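Local coordinates for nuclear and cytoplasmic polyadenylated RNA-binding protein PUB1 (PDB 3MD1) that binds polyadenylated RNA with a preference for poly(U), the fragment being the second of its RRM domains, at residues L4-L9 with L73-A78. Sequence-based numbering, arbitrary orientation. Where two conformers were deposited one is given.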
loop_
_atom_site.group_PDB
_atom_site.type_symbol
_atom_site.label_atom_id
_atom_site.label_comp_id
_atom_site.label_asym_id
_atom_site.label_seq_id
_atom_site.Cartn_x
_atom_site.Cartn_y
_atom_site.Cartn_z
ATOM N N LEU A 4 1.978 -6.276 -1.549
ATOM C CA LEU A 4 1.315 -5.879 -0.314
ATOM C C LEU A 4 0.018 -5.124 -0.576
ATOM O O LEU A 4 -0.025 -4.210 -1.420
ATOM C CB LEU A 4 2.238 -4.998 0.505
ATOM C CG LEU A 4 3.597 -5.581 0.885
ATOM C CD1 LEU A 4 4.358 -4.535 1.670
ATOM C CD2 LEU A 4 3.444 -6.863 1.691
ATOM N N PHE A 5 -1.023 -5.499 0.170
ATOM C CA PHE A 5 -2.243 -4.713 0.292
ATOM C C PHE A 5 -2.055 -3.723 1.427
ATOM O O PHE A 5 -1.762 -4.123 2.556
ATOM C CB PHE A 5 -3.439 -5.617 0.590
ATOM C CG PHE A 5 -4.723 -4.866 0.832
ATOM C CD1 PHE A 5 -5.061 -4.381 2.102
ATOM C CD2 PHE A 5 -5.613 -4.666 -0.212
ATOM C CE1 PHE A 5 -6.254 -3.701 2.311
ATOM C CE2 PHE A 5 -6.822 -3.998 0.003
ATOM C CZ PHE A 5 -7.136 -3.510 1.260
ATOM N N VAL A 6 -2.249 -2.437 1.139
ATOM C CA VAL A 6 -2.038 -1.387 2.132
ATOM C C VAL A 6 -3.372 -0.693 2.392
ATOM O O VAL A 6 -3.872 0.078 1.537
ATOM C CB VAL A 6 -0.941 -0.378 1.687
ATOM C CG1 VAL A 6 -0.737 0.702 2.737
ATOM C CG2 VAL A 6 0.372 -1.089 1.405
ATOM N N GLY A 7 -3.958 -1.002 3.543
ATOM C CA GLY A 7 -5.253 -0.448 3.936
ATOM C C GLY A 7 -5.239 0.715 4.916
ATOM O O GLY A 7 -4.186 1.092 5.458
ATOM N N ASP A 8 -6.437 1.236 5.180
ATOM C CA ASP A 8 -6.641 2.350 6.102
ATOM C C ASP A 8 -5.925 3.601 5.633
ATOM O O ASP A 8 -5.320 4.312 6.433
ATOM C CB ASP A 8 -6.197 1.984 7.528
ATOM C CG ASP A 8 -6.637 3.003 8.548
ATOM O OD1 ASP A 8 -7.778 3.511 8.431
ATOM O OD2 ASP A 8 -5.840 3.286 9.480
ATOM N N LEU A 9 -6.000 3.862 4.327
ATOM C CA LEU A 9 -5.405 5.069 3.775
ATOM C C LEU A 9 -6.387 6.217 3.927
ATOM O O LEU A 9 -7.573 6.075 3.630
ATOM C CB LEU A 9 -5.042 4.896 2.293
ATOM C CG LEU A 9 -4.007 3.839 1.894
ATOM C CD1 LEU A 9 -3.785 3.817 0.372
ATOM C CD2 LEU A 9 -2.695 4.089 2.612
ATOM N N LEU A 73 -1.201 2.586 8.911
ATOM C CA LEU A 73 -1.194 1.670 7.781
ATOM C C LEU A 73 -1.594 0.279 8.237
ATOM O O LEU A 73 -1.065 -0.233 9.232
ATOM C CB LEU A 73 0.200 1.621 7.148
ATOM C CG LEU A 73 0.666 2.930 6.495
ATOM C CD1 LEU A 73 2.185 2.926 6.359
ATOM C CD2 LEU A 73 -0.013 3.161 5.143
ATOM N N ARG A 74 -2.512 -0.338 7.499
ATOM C CA ARG A 74 -2.976 -1.694 7.803
ATOM C C ARG A 74 -2.577 -2.591 6.657
ATOM O O ARG A 74 -3.212 -2.577 5.606
ATOM C CB ARG A 74 -4.498 -1.726 7.991
ATOM C CG ARG A 74 -4.996 -0.843 9.092
ATOM C CD ARG A 74 -4.416 -1.228 10.420
ATOM N NE ARG A 74 -4.933 -0.362 11.479
ATOM C CZ ARG A 74 -4.324 -0.140 12.643
ATOM N NH1 ARG A 74 -3.149 -0.698 12.917
ATOM N NH2 ARG A 74 -4.891 0.668 13.536
ATOM N N ILE A 75 -1.535 -3.374 6.854
ATOM C CA ILE A 75 -0.852 -4.012 5.748
ATOM C C ILE A 75 -0.961 -5.529 5.814
ATOM O O ILE A 75 -0.813 -6.122 6.887
ATOM C CB ILE A 75 0.649 -3.566 5.703
ATOM C CG1 ILE A 75 0.765 -2.038 5.746
ATOM C CG2 ILE A 75 1.318 -4.086 4.441
ATOM C CD1 ILE A 75 2.204 -1.531 5.925
ATOM N N ASN A 76 -1.235 -6.149 4.669
ATOM C CA ASN A 76 -1.216 -7.606 4.558
ATOM C C ASN A 76 -0.783 -8.036 3.170
ATOM O O ASN A 76 -0.639 -7.204 2.275
ATOM C CB ASN A 76 -2.572 -8.218 4.942
ATOM C CG ASN A 76 -3.718 -7.686 4.104
ATOM O OD1 ASN A 76 -4.504 -6.868 4.568
ATOM N ND2 ASN A 76 -3.827 -8.160 2.873
ATOM N N TRP A 77 -0.540 -9.333 3.001
ATOM C CA TRP A 77 -0.279 -9.880 1.676
ATOM C C TRP A 77 -1.501 -9.640 0.797
ATOM O O TRP A 77 -2.635 -9.866 1.227
ATOM C CB TRP A 77 0.027 -11.383 1.768
ATOM C CG TRP A 77 1.366 -11.652 2.369
ATOM C CD1 TRP A 77 1.622 -12.218 3.588
ATOM C CD2 TRP A 77 2.643 -11.357 1.785
ATOM N NE1 TRP A 77 2.979 -12.290 3.797
ATOM C CE2 TRP A 77 3.631 -11.773 2.709
ATOM C CE3 TRP A 77 3.050 -10.777 0.573
ATOM C CZ2 TRP A 77 5.003 -11.631 2.458
ATOM C CZ3 TRP A 77 4.418 -10.634 0.317
ATOM C CH2 TRP A 77 5.377 -11.059 1.263
ATOM N N ALA A 78 -1.272 -9.167 -0.422
ATOM C CA ALA A 78 -2.364 -9.015 -1.382
ATOM C C ALA A 78 -3.070 -10.357 -1.596
ATOM O O ALA A 78 -2.428 -11.409 -1.704
ATOM C CB ALA A 78 -1.849 -8.459 -2.696
#
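Phe5 and Asn76 face each other as a hydrogen-bonded antiparallel pair joining strand 2-7 to strand 71-77. Phe5 N donates to Asn76 O at 2.7 Å, and Asn76 N returns a bond to Phe5 O at 3.0 Å. Gly7 and Arg74 form the next such pair, again with both backbone bonds made. Between the two pairs, Ile75 CA directs a C-H contact at Phe5 O, 3.3 Å away.

On the sheet face of Phe5, in the Asn76 conformer described, the side chains of Phe5 and Asn76 run side by side, ring and amide planes only 12° apart, with Phe5 CB 3.4 Å from Asn76 ND2. In this conformer the amide also bonds within its own strand: with CG lying between the backbone N and carbonyl carbon (chi1 58°), Asn76 ND2 reaches forward to donate to Trp77 O at 2.7 Å, approaching from above that carbonyl plane. Past the end of strand 2-7, Asp8 CB packs against Arg74 CG, while the Asp8 carboxylate forms its salt bridge with Arg71.

Val6 and Ile75 point to the opposite face, where apolar contacts gather. Leu73 CD2, from the loop beside the strand ends, touches both Val6 CG1, at 3.5 Å, and CD2 of the loop residue Leu9; Leu4 CD1 meets Ile75 CG2. Although the Leu4 and Trp77 side chains diverge, Leu4 CD2 sits 4.0 Å above one face of the Trp77 ring, toward its rim. Ile75 and Trp77 continue onto helix 53-63.

Strands 2-7 and 71-77 are thus neighbours in the antiparallel sheet of the RRM fold, with helices packed behind; Phe5, whose ring meets Tyr45, lies on the face that probably receives RNA, as in other RRMs.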